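Local structure of serine acetyltransferase (Neisseria gonorrhoeae, 6WYE) at residues A[58-63]-A[126-131]; A[66-71]-A[87-92]. The protein probably catalyses acetyl transfer from acetyl-CoA to the hydroxyl of L-serine, giving O-acetyl-L-serine in the first of two steps from serine to cysteine. One frame throughout, in Å; residues are numbered along the deposited sequence.

Overall arrangement
Both contacts belong to the helical N-terminal region of serine acetyltransferase, with centres about 11 Å apart and on the same side of the chain's centre. Interaction 2 is nested within the loop that interaction 1 closes: helix 53-61 comes first, helices 66-78 and 85-98 follow as a neighbouring pair, and helix 124-129 returns later to meet helix 53-61. The two contacts also touch directly, because helices 53-61 and 66-78 are consecutive: His63 ND1 lies 2.9 Å from Ser68 OG, a probable hydrogen bond, and the methyls of Val69 pack on Thr59, Val60 and His63. Contacts 16 and 63 residues apart in sequence thus share one helical region, ahead in sequence of the hexapeptide-repeat strands.

Interaction 1 (A[58-63]-A[126-131]); sequences QTVLRH and PLLYFK
The backbones of Thr59 and Leu128 come no nearer than 9.1 Å between their CA atoms, so helices 53-61 and 124-129 meet through side chains. One methyl group does most of the work. Leu128 CD2 reaches across to two branched residues, lying 4.0 Å from Val60 CG2 and 4.1 Å from Thr59 CG2. The leucine and Thr59 run past each other in opposite directions, while Val60 meets the leucine at a slant, all in loose van der Waals contact. Rotation about the first bond of Thr59 sorts its two branches: CG2 stands opposite the backbone N (chi1 -60° for OG1) and faces the leucine, while OG1 makes a weak hydrogen bond to Phe55 O within its own helix. A polar atom is thereby kept from the apolar meeting point. On its own segment, Leu128 CB sits 3.5 Å above the centre of one face of the Tyr129 ring.

On segment 58-63, residues 58-61 form a wider, pi-type turn. There His63 turns its ring back, and NE2 donates to Gln58 O over 2.7 Å; the bond is bent, with an angle of 135° at the hydrogen, and ties the turn to its start. Around the methyl cluster, Tyr72 and His73 of helix 66-78 pack on Thr59, Thr42 of helix 34-48 packs on Val60, and His73 NE2 hydrogen-bonds to Leu128 O. The arrangement is that of an all-helical bundle, in which apolar side chains of short helices distant in sequence meet in the buried interior of the serine acetyltransferase N-terminal region.

Interaction 2 (A[66-71]-A[87-92]); sequences LGSVLA and ALFEIY
Ala71 and Tyr92 are the residues of the two segments whose CA atoms lie nearest, 5.3 Å apart, consistent with the small alanine side chain at this point. Segments 66-71 and 87-92 belong to a helical pair in the bundle of the N-terminal region: the axes of the two short segments approach to 9.4 Å, running roughly antiparallel at 144°. At the meeting point Ala71 CB touches Tyr92 CB at 3.7 Å, methyl against methylene.

The aromatic side chain of Phe89 can be followed outward along the same surface. Its CB starts off to one side of helix 66-71, but CG stands opposite the backbone N (chi1 174°), which swings the ring across to the neighbouring helix. One edge then runs along the backbone. CD1 comes first, 3.6 Å from Ala71 C and 3.8 Å from Ala71 CB. Next along that edge, CE1 lies 3.6 Å from Ser68 O, close to the ring plane, so the carbonyl oxygen meets the ring's rim rather than its face. Farthest out, CZ is 4.1 Å from Ser68 OG, a hydroxyl whose hydrogen-bond partner is His63 ND1. Tyr72, the residue after Ala71, adds an edge-to-face ring contact with Phe89.

Tyr92 meets Ala71 from a different direction, and its side chain also packs on Leu74 and Leu78 of helix 66-78 and on Ile141 of helix 131-147. Leu88, one turn earlier, places CD1 over one face of the tyrosine ring, near the rim. The edge of that same ring receives a backbone oxygen in its plane: Ala71 O, also hydrogen-bonded to Ser75 OG, lies 3.8 Å from Tyr92 CD2.

Interaction 1 (A[58-63]-A[126-131])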
loop_
_atom_site.group_PDB
_atom_site.type_symbol
_atom_site.label_atom_id
_atom_site.label_comp_id
_atom_site.label_asym_id
_atom_site.label_seq_id
_atom_site.Cartn_x
_atom_site.Cartn_y
_atom_site.Cartn_z
ATOM N N GLN A 58 17.447 5.994 6.184
ATOM C CA GLN A 58 16.220 6.448 6.835
ATOM C C GLN A 58 15.991 5.759 8.173
ATOM O O GLN A 58 15.480 6.385 9.111
ATOM C CB GLN A 58 15.010 6.206 5.921
ATOM C CG GLN A 58 14.942 7.147 4.721
ATOM C CD GLN A 58 14.117 6.581 3.575
ATOM O OE1 GLN A 58 13.438 5.560 3.721
ATOM N NE2 GLN A 58 14.206 7.224 2.410
ATOM N N THR A 59 16.382 4.495 8.292
ATOM C CA THR A 59 16.171 3.755 9.529
ATOM C C THR A 59 17.283 3.971 10.555
ATOM O O THR A 59 17.003 3.982 11.757
ATOM C CB THR A 59 16.030 2.261 9.224
ATOM O OG1 THR A 59 14.911 2.061 8.357
ATOM C CG2 THR A 59 15.833 1.442 10.511
ATOM N N VAL A 60 18.535 4.132 10.119
ATOM C CA VAL A 60 19.653 4.208 11.059
ATOM C C VAL A 60 20.401 5.539 10.984
ATOM O O VAL A 60 20.451 6.285 11.970
ATOM C CB VAL A 60 20.618 3.035 10.835
ATOM C CG1 VAL A 60 21.842 3.168 11.748
ATOM C CG2 VAL A 60 19.871 1.678 11.074
ATOM N N LEU A 61 21.002 5.841 9.828
ATOM C CA LEU A 61 22.043 6.875 9.795
ATOM C C LEU A 61 21.487 8.285 10.001
ATOM O O LEU A 61 22.179 9.136 10.569
ATOM C CB LEU A 61 22.835 6.792 8.488
ATOM C CG LEU A 61 23.523 5.454 8.210
ATOM C CD1 LEU A 61 24.257 5.524 6.890
ATOM C CD2 LEU A 61 24.499 5.067 9.331
ATOM N N ARG A 62 20.256 8.564 9.560
ATOM C CA ARG A 62 19.694 9.892 9.787
ATOM C C ARG A 62 19.247 10.112 11.231
ATOM O O ARG A 62 18.846 11.230 11.573
ATOM C CB ARG A 62 18.517 10.158 8.835
ATOM N N HIS A 63 19.299 9.094 12.084
ATOM C CA HIS A 63 18.863 9.249 13.464
ATOM C C HIS A 63 20.038 9.603 14.371
ATOM O O HIS A 63 21.201 9.362 14.047
ATOM C CB HIS A 63 18.195 7.968 13.970
ATOM C CG HIS A 63 16.969 7.602 13.204
ATOM N ND1 HIS A 63 15.702 7.918 13.635
ATOM C CD2 HIS A 63 16.819 6.979 12.014
ATOM C CE1 HIS A 63 14.820 7.499 12.747
ATOM N NE2 HIS A 63 15.471 6.917 11.757
ATOM N N PRO A 126 21.230 -8.199 14.701
ATOM C CA PRO A 126 19.960 -8.390 15.428
ATOM C C PRO A 126 19.099 -7.145 15.451
ATOM O O PRO A 126 17.865 -7.256 15.407
ATOM C CB PRO A 126 20.395 -8.799 16.847
ATOM C CG PRO A 126 21.822 -8.372 16.966
ATOM C CD PRO A 126 22.403 -8.413 15.580
ATOM N N LEU A 127 19.721 -5.965 15.556
ATOM C CA LEU A 127 18.960 -4.717 15.594
ATOM C C LEU A 127 18.004 -4.631 14.406
ATOM O O LEU A 127 16.828 -4.280 14.557
ATOM C CB LEU A 127 19.908 -3.506 15.611
ATOM C CG LEU A 127 19.197 -2.168 15.370
ATOM C CD1 LEU A 127 18.180 -1.886 16.470
ATOM C CD2 LEU A 127 20.158 -0.999 15.245
ATOM N N LEU A 128 18.498 -4.955 13.216
ATOM C CA LEU A 128 17.700 -4.817 12.004
ATOM C C LEU A 128 17.004 -6.096 11.568
ATOM O O LEU A 128 15.938 -6.013 10.953
ATOM C CB LEU A 128 18.584 -4.319 10.847
ATOM C CG LEU A 128 19.171 -2.933 11.096
ATOM C CD1 LEU A 128 20.130 -2.491 9.981
ATOM C CD2 LEU A 128 18.043 -1.927 11.291
ATOM N N TYR A 129 17.560 -7.280 11.855
ATOM C CA TYR A 129 17.107 -8.475 11.154
ATOM C C TYR A 129 16.757 -9.674 12.026
ATOM O O TYR A 129 16.434 -10.726 11.465
ATOM C CB TYR A 129 18.163 -8.916 10.123
ATOM C CG TYR A 129 18.641 -7.776 9.220
ATOM C CD1 TYR A 129 17.754 -7.121 8.367
ATOM C CD2 TYR A 129 19.964 -7.361 9.238
ATOM C CE1 TYR A 129 18.158 -6.097 7.548
ATOM C CE2 TYR A 129 20.402 -6.322 8.411
ATOM C CZ TYR A 129 19.501 -5.699 7.574
ATOM O OH TYR A 129 19.931 -4.668 6.780
ATOM N N PHE A 130 16.818 -9.572 13.361
ATOM C CA PHE A 130 16.486 -10.710 14.227
ATOM C C PHE A 130 15.114 -10.490 14.852
ATOM O O PHE A 130 14.949 -9.641 15.732
ATOM C CB PHE A 130 17.540 -10.940 15.312
ATOM C CG PHE A 130 18.779 -11.665 14.830
ATOM C CD1 PHE A 130 19.026 -11.829 13.477
ATOM C CD2 PHE A 130 19.706 -12.164 15.744
ATOM C CE1 PHE A 130 20.169 -12.483 13.034
ATOM C CE2 PHE A 130 20.839 -12.820 15.320
ATOM C CZ PHE A 130 21.088 -12.972 13.965
ATOM N N LYS A 131 14.140 -11.295 14.412
ATOM C CA LYS A 131 12.748 -11.170 14.834
ATOM C C LYS A 131 12.570 -11.327 16.348
ATOM O O LYS A 131 11.679 -10.702 16.929
ATOM C CB LYS A 131 11.944 -12.240 14.083
ATOM C CG LYS A 131 10.511 -12.400 14.396
ATOM C CD LYS A 131 9.851 -13.344 13.345
ATOM C CE LYS A 131 10.033 -14.831 13.682
ATOM N NZ LYS A 131 9.109 -15.696 12.861
#

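Interaction 2 (A[66-71]-A[87-92])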
loop_
_atom_site.group_PDB
_atom_site.type_symbol
_atom_site.label_atom_id
_atom_site.label_comp_id
_atom_site.label_asym_id
_atom_site.label_seq_id
_atom_site.Cartn_x
_atom_site.Cartn_y
_atom_site.Cartn_z
ATOM N N LEU A 66 20.300 5.301 19.229
ATOM C CA LEU A 66 19.844 3.931 19.034
ATOM C C LEU A 66 18.358 3.794 19.350
ATOM O O LEU A 66 17.636 3.065 18.662
ATOM C CB LEU A 66 20.666 2.978 19.901
ATOM C CG LEU A 66 20.278 1.503 19.803
ATOM C CD1 LEU A 66 20.711 0.927 18.452
ATOM C CD2 LEU A 66 20.901 0.727 20.942
ATOM N N GLY A 67 17.881 4.479 20.393
ATOM C CA GLY A 67 16.463 4.389 20.721
ATOM C C GLY A 67 15.575 4.896 19.601
ATOM O O GLY A 67 14.517 4.322 19.320
ATOM N N SER A 68 16.000 5.967 18.935
ATOM C CA SER A 68 15.230 6.508 17.822
ATOM C C SER A 68 15.230 5.539 16.647
ATOM O O SER A 68 14.201 5.353 15.982
ATOM C CB SER A 68 15.816 7.872 17.411
ATOM O OG SER A 68 15.039 8.487 16.395
ATOM N N VAL A 69 16.361 4.867 16.420
ATOM C CA VAL A 69 16.425 3.832 15.389
ATOM C C VAL A 69 15.455 2.702 15.713
ATOM O O VAL A 69 14.652 2.284 14.868
ATOM C CB VAL A 69 17.869 3.319 15.241
ATOM C CG1 VAL A 69 17.920 2.054 14.386
ATOM C CG2 VAL A 69 18.756 4.421 14.643
ATOM N N LEU A 70 15.488 2.215 16.954
ATOM C CA LEU A 70 14.626 1.098 17.331
ATOM C C LEU A 70 13.153 1.463 17.184
ATOM O O LEU A 70 12.374 0.722 16.570
ATOM C CB LEU A 70 14.931 0.674 18.761
ATOM C CG LEU A 70 14.105 -0.514 19.273
ATOM C CD1 LEU A 70 14.583 -1.830 18.641
ATOM C CD2 LEU A 70 14.196 -0.573 20.783
ATOM N N ALA A 71 12.762 2.629 17.698
ATOM C CA ALA A 71 11.372 3.058 17.565
ATOM C C ALA A 71 10.960 3.119 16.104
ATOM O O ALA A 71 9.848 2.709 15.743
ATOM C CB ALA A 71 11.174 4.426 18.227
ATOM N N ALA A 87 2.402 7.618 13.662
ATOM C CA ALA A 87 1.847 7.699 15.011
ATOM C C ALA A 87 2.515 6.693 15.943
ATOM O O ALA A 87 2.903 7.033 17.069
ATOM C CB ALA A 87 0.331 7.476 14.977
ATOM N N LEU A 88 2.663 5.446 15.487
ATOM C CA LEU A 88 3.339 4.429 16.288
ATOM C C LEU A 88 4.768 4.845 16.606
ATOM O O LEU A 88 5.241 4.676 17.739
ATOM C CB LEU A 88 3.341 3.100 15.536
ATOM C CG LEU A 88 3.596 1.809 16.311
ATOM C CD1 LEU A 88 2.811 1.780 17.633
ATOM C CD2 LEU A 88 3.186 0.650 15.420
ATOM N N PHE A 89 5.467 5.399 15.614
ATOM C CA PHE A 89 6.836 5.851 15.821
ATOM C C PHE A 89 6.900 6.857 16.961
ATOM O O PHE A 89 7.755 6.756 17.848
ATOM C CB PHE A 89 7.370 6.473 14.522
ATOM C CG PHE A 89 8.736 7.110 14.653
ATOM C CD1 PHE A 89 9.764 6.464 15.312
ATOM C CD2 PHE A 89 8.990 8.356 14.087
ATOM C CE1 PHE A 89 11.019 7.041 15.428
ATOM C CE2 PHE A 89 10.244 8.942 14.197
ATOM C CZ PHE A 89 11.260 8.281 14.870
ATOM N N GLU A 90 5.982 7.834 16.958
ATOM C CA GLU A 90 5.974 8.846 18.011
ATOM C C GLU A 90 5.638 8.226 19.359
ATOM O O GLU A 90 6.284 8.531 20.367
ATOM C CB GLU A 90 4.982 9.966 17.671
ATOM N N ILE A 91 4.644 7.334 19.388
ATOM C CA ILE A 91 4.291 6.648 20.629
ATOM C C ILE A 91 5.493 5.882 21.174
ATOM O O ILE A 91 5.813 5.954 22.369
ATOM C CB ILE A 91 3.081 5.727 20.398
ATOM C CG1 ILE A 91 1.827 6.581 20.164
ATOM C CG2 ILE A 91 2.930 4.769 21.565
ATOM C CD1 ILE A 91 0.684 5.862 19.468
ATOM N N TYR A 92 6.183 5.141 20.302
ATOM C CA TYR A 92 7.364 4.401 20.735
ATOM C C TYR A 92 8.471 5.340 21.197
ATOM O O TYR A 92 9.185 5.045 22.166
ATOM C CB TYR A 92 7.878 3.517 19.597
ATOM C CG TYR A 92 7.084 2.256 19.360
ATOM C CD1 TYR A 92 6.074 1.859 20.232
ATOM C CD2 TYR A 92 7.357 1.449 18.267
ATOM C CE1 TYR A 92 5.365 0.669 20.018
ATOM C CE2 TYR A 92 6.649 0.274 18.045
ATOM C CZ TYR A 92 5.662 -0.106 18.912
ATOM O OH TYR A 92 4.982 -1.276 18.649
#